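Local atomic coordinates of alginate lyase (Chitinophaga sp. MD30, PDB entry 6KCW), a protein that cleaves the acidic polysaccharide alginate as a lyase, a bacterial member of polysaccharide lyase family 36, and carries a bound calcium ion. Residues Y76-H81 with V128-Y133; R117-Q122 with T220-P225. One frame throughout, in Å; residues are numbered along the deposited sequence.

Interaction 1 (Y76-H81 with V128-Y133); sequences YDVRFH and VFFQPY. With PO4 (phosphate ion), chain B.
Phe80 and Phe130 share one first torsion: CG lies anti to the carbonyl carbon and beside the backbone N (chi1 -71° and -74°), and from opposite directions the two side chains bring their rings together in the core of a jelly-roll beta-sandwich. Strand 71-80 belongs to one sheet and strand 128-135 to the other. The backbones remain far apart, Val78 CA and Phe130 CA being 11.3 Å from each other, so the contact is made by side chains alone. Phe80 CE1 meets Phe130 CZ at 3.7 Å and Phe130 CE1 at 3.8 Å. Both partner atoms lie off the edge of the Phe80 ring, near its plane. The rings meet obliquely, with centroids 6.0 Å apart and planes at 36°. Val78 CG1 adds a looser contact, 4.3 Å from Phe130 CZ. Phe84, Trp86 and Trp120 each meet the Phe80 ring edge-to-face, which extends the aromatic core. Tyr133 faces away from this core, on the other side of its sheet: its OH, also hydrogen-bonded to Gly144 N, donates to O4 of a phosphate ion at 3.2 Å, with O4 near the ring plane.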
loop_
_atom_site.group_PDB
_atom_site.type_symbol
_atom_site.label_atom_id
_atom_site.label_comp_id
_atom_site.label_asym_id
_atom_site.label_seq_id
_atom_site.Cartn_x
_atom_site.Cartn_y
_atom_site.Cartn_z
ATOM N N TYR A 76 6.474 -7.676 3.153
ATOM C CA TYR A 76 5.307 -8.541 3.208
ATOM C C TYR A 76 5.282 -9.353 1.929
ATOM O O TYR A 76 5.961 -9.025 0.948
ATOM C CB TYR A 76 3.999 -7.750 3.364
ATOM C CG TYR A 76 3.680 -6.858 2.181
ATOM C CD1 TYR A 76 4.142 -5.553 2.135
ATOM C CD2 TYR A 76 2.934 -7.332 1.107
ATOM C CE1 TYR A 76 3.858 -4.735 1.061
ATOM C CE2 TYR A 76 2.665 -6.532 0.030
ATOM C CZ TYR A 76 3.127 -5.232 0.014
ATOM O OH TYR A 76 2.853 -4.417 -1.055
ATOM N N ASP A 77 4.499 -10.421 1.956
ATOM C CA ASP A 77 4.218 -11.203 0.767
ATOM C C ASP A 77 2.785 -10.960 0.348
ATOM O O ASP A 77 1.917 -10.689 1.181
ATOM C CB ASP A 77 4.441 -12.699 1.002
ATOM C CG ASP A 77 5.884 -13.019 1.253
ATOM O OD1 ASP A 77 6.738 -12.472 0.519
ATOM O OD2 ASP A 77 6.166 -13.792 2.193
ATOM N N VAL A 78 2.549 -11.053 -0.947
ATOM C CA VAL A 78 1.222 -10.834 -1.491
ATOM C C VAL A 78 1.022 -11.799 -2.645
ATOM O O VAL A 78 1.958 -12.089 -3.396
ATOM C CB VAL A 78 1.024 -9.367 -1.923
ATOM C CG1 VAL A 78 2.138 -8.925 -2.852
ATOM C CG2 VAL A 78 -0.341 -9.196 -2.569
ATOM N N ARG A 79 -0.189 -12.343 -2.740
ATOM C CA ARG A 79 -0.565 -13.294 -3.774
ATOM C C ARG A 79 -1.986 -12.978 -4.211
ATOM O O ARG A 79 -2.872 -12.824 -3.364
ATOM C CB ARG A 79 -0.483 -14.732 -3.250
ATOM C CG ARG A 79 -0.287 -15.798 -4.320
ATOM C CD ARG A 79 -1.198 -16.991 -4.068
ATOM N NE ARG A 79 -1.317 -17.301 -2.648
ATOM C CZ ARG A 79 -2.404 -17.832 -2.099
ATOM N NH1 ARG A 79 -3.469 -18.093 -2.858
ATOM N NH2 ARG A 79 -2.437 -18.082 -0.794
ATOM N N PHE A 80 -2.200 -12.857 -5.517
ATOM C CA PHE A 80 -3.555 -12.722 -6.027
ATOM C C PHE A 80 -4.181 -14.102 -6.136
ATOM O O PHE A 80 -3.504 -15.084 -6.457
ATOM C CB PHE A 80 -3.570 -12.025 -7.385
ATOM C CG PHE A 80 -3.231 -10.575 -7.313
ATOM C CD1 PHE A 80 -1.907 -10.153 -7.403
ATOM C CD2 PHE A 80 -4.234 -9.622 -7.158
ATOM C CE1 PHE A 80 -1.595 -8.814 -7.329
ATOM C CE2 PHE A 80 -3.932 -8.283 -7.081
ATOM C CZ PHE A 80 -2.615 -7.871 -7.171
ATOM N N HIS A 81 -5.475 -14.172 -5.848
ATOM C CA HIS A 81 -6.199 -15.423 -5.884
ATOM C C HIS A 81 -6.071 -16.087 -7.255
ATOM O O HIS A 81 -5.682 -15.474 -8.251
ATOM C CB HIS A 81 -7.664 -15.180 -5.541
ATOM C CG HIS A 81 -8.489 -16.426 -5.480
ATOM N ND1 HIS A 81 -9.183 -16.910 -6.566
ATOM C CD2 HIS A 81 -8.731 -17.284 -4.461
ATOM C CE1 HIS A 81 -9.824 -18.012 -6.217
ATOM N NE2 HIS A 81 -9.564 -18.261 -4.946
ATOM N N VAL A 128 -0.596 -6.656 -17.373
ATOM C CA VAL A 128 -0.981 -6.500 -15.972
ATOM C C VAL A 128 0.279 -6.544 -15.117
ATOM O O VAL A 128 1.026 -7.527 -15.164
ATOM C CB VAL A 128 -1.970 -7.589 -15.517
ATOM C CG1 VAL A 128 -2.244 -7.457 -14.025
ATOM C CG2 VAL A 128 -3.263 -7.496 -16.318
ATOM N N PHE A 129 0.495 -5.509 -14.304
ATOM C CA PHE A 129 1.738 -5.410 -13.550
ATOM C C PHE A 129 1.495 -4.754 -12.196
ATOM O O PHE A 129 0.398 -4.294 -11.886
ATOM C CB PHE A 129 2.805 -4.625 -14.337
ATOM C CG PHE A 129 2.277 -3.383 -15.008
ATOM C CD1 PHE A 129 2.206 -2.181 -14.319
ATOM C CD2 PHE A 129 1.852 -3.420 -16.328
ATOM C CE1 PHE A 129 1.711 -1.039 -14.925
ATOM C CE2 PHE A 129 1.357 -2.283 -16.950
ATOM C CZ PHE A 129 1.283 -1.088 -16.246
ATOM N N PHE A 130 2.549 -4.746 -11.383
ATOM C CA PHE A 130 2.659 -3.859 -10.239
ATOM C C PHE A 130 3.181 -2.499 -10.706
ATOM O O PHE A 130 3.799 -2.377 -11.766
ATOM C CB PHE A 130 3.594 -4.459 -9.175
ATOM C CG PHE A 130 2.997 -5.613 -8.410
ATOM C CD1 PHE A 130 1.875 -5.425 -7.611
ATOM C CD2 PHE A 130 3.564 -6.873 -8.471
ATOM C CE1 PHE A 130 1.317 -6.465 -6.899
ATOM C CE2 PHE A 130 3.013 -7.931 -7.749
ATOM C CZ PHE A 130 1.874 -7.717 -6.962
ATOM N N GLN A 131 2.904 -1.459 -9.917
ATOM C CA GLN A 131 3.410 -0.141 -10.271
ATOM C C GLN A 131 3.433 0.703 -9.015
ATOM O O GLN A 131 2.478 0.648 -8.228
ATOM C CB GLN A 131 2.558 0.543 -11.358
ATOM C CG GLN A 131 1.202 1.115 -10.880
ATOM C CD GLN A 131 0.385 1.800 -11.986
ATOM O OE1 GLN A 131 0.690 1.674 -13.176
ATOM N NE2 GLN A 131 -0.656 2.534 -11.589
ATOM N N PRO A 132 4.488 1.471 -8.778
ATOM C CA PRO A 132 4.436 2.472 -7.713
ATOM C C PRO A 132 3.265 3.413 -7.943
ATOM O O PRO A 132 2.769 3.574 -9.060
ATOM C CB PRO A 132 5.772 3.217 -7.839
ATOM C CG PRO A 132 6.633 2.357 -8.735
ATOM C CD PRO A 132 5.704 1.573 -9.601
ATOM N N TYR A 133 2.823 4.044 -6.858
ATOM C CA TYR A 133 1.701 4.980 -6.918
ATOM C C TYR A 133 1.938 6.017 -5.819
ATOM O O TYR A 133 1.456 5.869 -4.696
ATOM C CB TYR A 133 0.366 4.265 -6.755
ATOM C CG TYR A 133 -0.785 5.090 -7.257
ATOM C CD1 TYR A 133 -0.973 5.279 -8.620
ATOM C CD2 TYR A 133 -1.668 5.701 -6.380
ATOM C CE1 TYR A 133 -2.003 6.038 -9.100
ATOM C CE2 TYR A 133 -2.710 6.467 -6.854
ATOM C CZ TYR A 133 -2.875 6.628 -8.217
ATOM O OH TYR A 133 -3.905 7.397 -8.703
HETATM P P PO4 B . -6.260 7.837 -5.847
HETATM O O1 PO4 B . -6.308 7.201 -4.481
HETATM O O2 PO4 B . -7.477 8.718 -6.026
HETATM O O3 PO4 B . -6.335 6.792 -6.938
HETATM O O4 PO4 B . -5.000 8.708 -5.966
#

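Interaction 2 (R117-Q122 with T220-P225); sequences RMMWYQ and TYWQSP. With PO4 (phosphate ion), chain B.
Arg117 NH2 donates to phosphate O1 at 3.2 Å, with an N-H...O angle of 170° and the oxygen at the guanidinium edge, in its plane. Lys91 NZ is a second cationic donor to this ion, which probably comes from the crystallisation liquor, and Arg117 NH1 is itself hydrogen-bonded to His212 ND1, a link that should help fix the guanidinium's rotation. Two residues further along strand 113-122, on the same sheet face, Met119 bends at chi3 (60°), and its CE comes to rest against the indole of Trp222 in the loop 220-225. CE lies 3.8 Å from Trp222 CZ3 and 4.0 Å from CH2, the two side chains crossing at about a right angle. Tyr121, next on this face, reaches the same benzo corner of the indole: its CE1 is 4.0 Å from Trp222 CH2, and CH2 sits at the edge of the tyrosine ring, near its plane. In jelly-roll lyases the substrate usually lies along the concave sheet face; the cationic groups gathered here are consistent with such a site for an acidic sugar, though no substrate is bound. Trp222 ends a short 3-10 turn in the loop that connects strands 206-215 and 228-241. Downstream of it, hydrogen bonds between Ser87 OG and Gln223 O and between Asp85 OD2 and Ser224 OG join the loop to the 85-87 region, while Ser224 OG also hydrogen-bonds locally to Val226 N.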
loop_
_atom_site.group_PDB
_atom_site.type_symbol
_atom_site.label_atom_id
_atom_site.label_comp_id
_atom_site.label_asym_id
_atom_site.label_seq_id
_atom_site.Cartn_x
_atom_site.Cartn_y
_atom_site.Cartn_z
ATOM N N ARG A 117 2.397 4.166 -1.913
ATOM C CA ARG A 117 1.601 2.944 -2.003
ATOM C C ARG A 117 1.928 2.234 -3.310
ATOM O O ARG A 117 2.743 2.703 -4.114
ATOM C CB ARG A 117 0.089 3.223 -1.908
ATOM C CG ARG A 117 -0.341 3.821 -0.583
ATOM C CD ARG A 117 -1.803 4.293 -0.607
ATOM N NE ARG A 117 -2.100 5.114 -1.771
ATOM C CZ ARG A 117 -3.327 5.455 -2.149
ATOM N NH1 ARG A 117 -4.386 5.059 -1.455
ATOM N NH2 ARG A 117 -3.499 6.196 -3.231
ATOM N N MET A 118 1.281 1.086 -3.518
ATOM C CA MET A 118 1.523 0.259 -4.691
ATOM C C MET A 118 0.193 -0.192 -5.275
ATOM O O MET A 118 -0.784 -0.400 -4.547
ATOM C CB MET A 118 2.400 -0.977 -4.356
ATOM C CG MET A 118 2.864 -1.774 -5.589
ATOM S SD MET A 118 3.958 -3.172 -5.230
ATOM C CE MET A 118 2.810 -4.281 -4.383
ATOM N N MET A 119 0.168 -0.343 -6.599
ATOM C CA MET A 119 -1.023 -0.780 -7.308
ATOM C C MET A 119 -0.699 -1.967 -8.201
ATOM O O MET A 119 0.454 -2.199 -8.569
ATOM C CB MET A 119 -1.613 0.326 -8.187
ATOM C CG MET A 119 -2.103 1.536 -7.451
ATOM S SD MET A 119 -2.930 2.632 -8.618
ATOM C CE MET A 119 -4.274 1.642 -9.274
ATOM N N TRP A 120 -1.738 -2.723 -8.545
ATOM C CA TRP A 120 -1.718 -3.509 -9.766
ATOM C C TRP A 120 -2.535 -2.757 -10.815
ATOM O O TRP A 120 -3.338 -1.876 -10.489
ATOM C CB TRP A 120 -2.243 -4.932 -9.531
ATOM C CG TRP A 120 -3.712 -5.070 -9.617
ATOM C CD1 TRP A 120 -4.437 -5.403 -10.722
ATOM C CD2 TRP A 120 -4.655 -4.890 -8.555
ATOM N NE1 TRP A 120 -5.777 -5.431 -10.418
ATOM C CE2 TRP A 120 -5.939 -5.117 -9.094
ATOM C CE3 TRP A 120 -4.541 -4.548 -7.203
ATOM C CZ2 TRP A 120 -7.102 -5.023 -8.325
ATOM C CZ3 TRP A 120 -5.695 -4.457 -6.440
ATOM C CH2 TRP A 120 -6.958 -4.696 -7.005
ATOM N N TYR A 121 -2.280 -3.063 -12.086
ATOM C CA TYR A 121 -2.813 -2.229 -13.156
ATOM C C TYR A 121 -2.858 -3.028 -14.451
ATOM O O TYR A 121 -1.928 -3.785 -14.748
ATOM C CB TYR A 121 -1.956 -0.968 -13.332
ATOM C CG TYR A 121 -2.530 0.096 -14.262
ATOM C CD1 TYR A 121 -3.513 0.972 -13.828
ATOM C CD2 TYR A 121 -2.045 0.254 -15.560
ATOM C CE1 TYR A 121 -4.022 1.951 -14.668
ATOM C CE2 TYR A 121 -2.546 1.234 -16.406
ATOM C CZ TYR A 121 -3.537 2.074 -15.954
ATOM O OH TYR A 121 -4.038 3.047 -16.789
ATOM N N GLN A 122 -3.937 -2.842 -15.222
ATOM C CA GLN A 122 -4.104 -3.502 -16.512
ATOM C C GLN A 122 -4.244 -2.465 -17.618
ATOM O O GLN A 122 -5.093 -1.562 -17.541
ATOM C CB GLN A 122 -5.307 -4.451 -16.525
ATOM C CG GLN A 122 -5.579 -5.013 -17.917
ATOM C CD GLN A 122 -6.316 -6.328 -17.902
ATOM O OE1 GLN A 122 -6.091 -7.181 -18.757
ATOM N NE2 GLN A 122 -7.204 -6.507 -16.929
ATOM N N THR A 220 -16.836 3.919 -12.176
ATOM C CA THR A 220 -17.425 2.587 -12.040
ATOM C C THR A 220 -16.784 1.540 -12.939
ATOM O O THR A 220 -17.092 0.359 -12.787
ATOM C CB THR A 220 -18.929 2.622 -12.343
ATOM O OG1 THR A 220 -19.125 2.661 -13.769
ATOM C CG2 THR A 220 -19.579 3.839 -11.690
ATOM N N TYR A 221 -15.950 1.932 -13.890
ATOM C CA TYR A 221 -15.360 0.961 -14.790
ATOM C C TYR A 221 -14.136 0.269 -14.187
ATOM O O TYR A 221 -13.622 -0.676 -14.793
ATOM C CB TYR A 221 -15.005 1.636 -16.119
ATOM C CG TYR A 221 -13.936 2.728 -16.045
ATOM C CD1 TYR A 221 -12.574 2.413 -15.965
ATOM C CD2 TYR A 221 -14.288 4.062 -16.101
ATOM C CE1 TYR A 221 -11.613 3.410 -15.912
ATOM C CE2 TYR A 221 -13.331 5.055 -16.058
ATOM C CZ TYR A 221 -12.007 4.730 -15.953
ATOM O OH TYR A 221 -11.081 5.749 -15.907
ATOM N N TRP A 222 -13.648 0.736 -13.033
ATOM C CA TRP A 222 -12.643 0.044 -12.240
ATOM C C TRP A 222 -13.220 -1.139 -11.468
ATOM O O TRP A 222 -12.450 -1.916 -10.881
ATOM C CB TRP A 222 -11.999 1.007 -11.239
ATOM C CG TRP A 222 -11.096 2.038 -11.820
ATOM C CD1 TRP A 222 -11.459 3.192 -12.454
ATOM C CD2 TRP A 222 -9.665 2.041 -11.775
ATOM N NE1 TRP A 222 -10.338 3.904 -12.826
ATOM C CE2 TRP A 222 -9.226 3.214 -12.424
ATOM C CE3 TRP A 222 -8.711 1.158 -11.266
ATOM C CZ2 TRP A 222 -7.880 3.524 -12.566
ATOM C CZ3 TRP A 222 -7.377 1.471 -11.413
ATOM C CH2 TRP A 222 -6.976 2.644 -12.053
ATOM N N GLN A 223 -14.544 -1.275 -11.433
ATOM C CA GLN A 223 -15.170 -2.370 -10.711
ATOM C C GLN A 223 -14.981 -3.692 -11.443
ATOM O O GLN A 223 -14.653 -3.747 -12.631
ATOM C CB GLN A 223 -16.668 -2.125 -10.527
ATOM C CG GLN A 223 -17.010 -1.172 -9.402
ATOM C CD GLN A 223 -18.429 -0.650 -9.497
ATOM O OE1 GLN A 223 -19.200 -1.091 -10.344
ATOM N NE2 GLN A 223 -18.776 0.298 -8.630
ATOM N N SER A 224 -15.214 -4.767 -10.706
ATOM C CA SER A 224 -15.254 -6.113 -11.226
ATOM C C SER A 224 -16.625 -6.718 -10.959
ATOM O O SER A 224 -17.249 -6.422 -9.934
ATOM C CB SER A 224 -14.172 -6.980 -10.569
ATOM O OG SER A 224 -14.462 -8.354 -10.703
ATOM N N PRO A 225 -17.123 -7.567 -11.857
ATOM C CA PRO A 225 -18.420 -8.219 -11.628
ATOM C C PRO A 225 -18.392 -9.395 -10.655
ATOM O O PRO A 225 -19.464 -9.924 -10.335
ATOM C CB PRO A 225 -18.816 -8.680 -13.040
ATOM C CG PRO A 225 -17.524 -8.917 -13.728
ATOM C CD PRO A 225 -16.578 -7.861 -13.195
HETATM P P PO4 B . -6.260 7.837 -5.847
HETATM O O1 PO4 B . -6.308 7.201 -4.481
HETATM O O2 PO4 B . -7.477 8.718 -6.026
HETATM O O3 PO4 B . -6.335 6.792 -6.938
HETATM O O4 PO4 B . -5.000 8.708 -5.966
#

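The centres of the two interactions are 11 Å apart, and their segments alternate along the chain: 76-81, 117-122, 128-133, then 220-225. They join at the neighbouring antiparallel strands 113-122 and 128-135 of the same sheet, where Gln131 N lies 2.9 Å from Met119 O and Tyr121 N 3.0 Å from Phe129 O, both probable hydrogen bonds. This strand pair works on both faces. Inward, 128-133 packs on strand 71-80 of the other sheet (interaction 1); outward, 117-122 meets the loop 220-225 (interaction 2). One phosphate touches a residue of each interaction on the outward face, which is consistent with an anion-binding surface there.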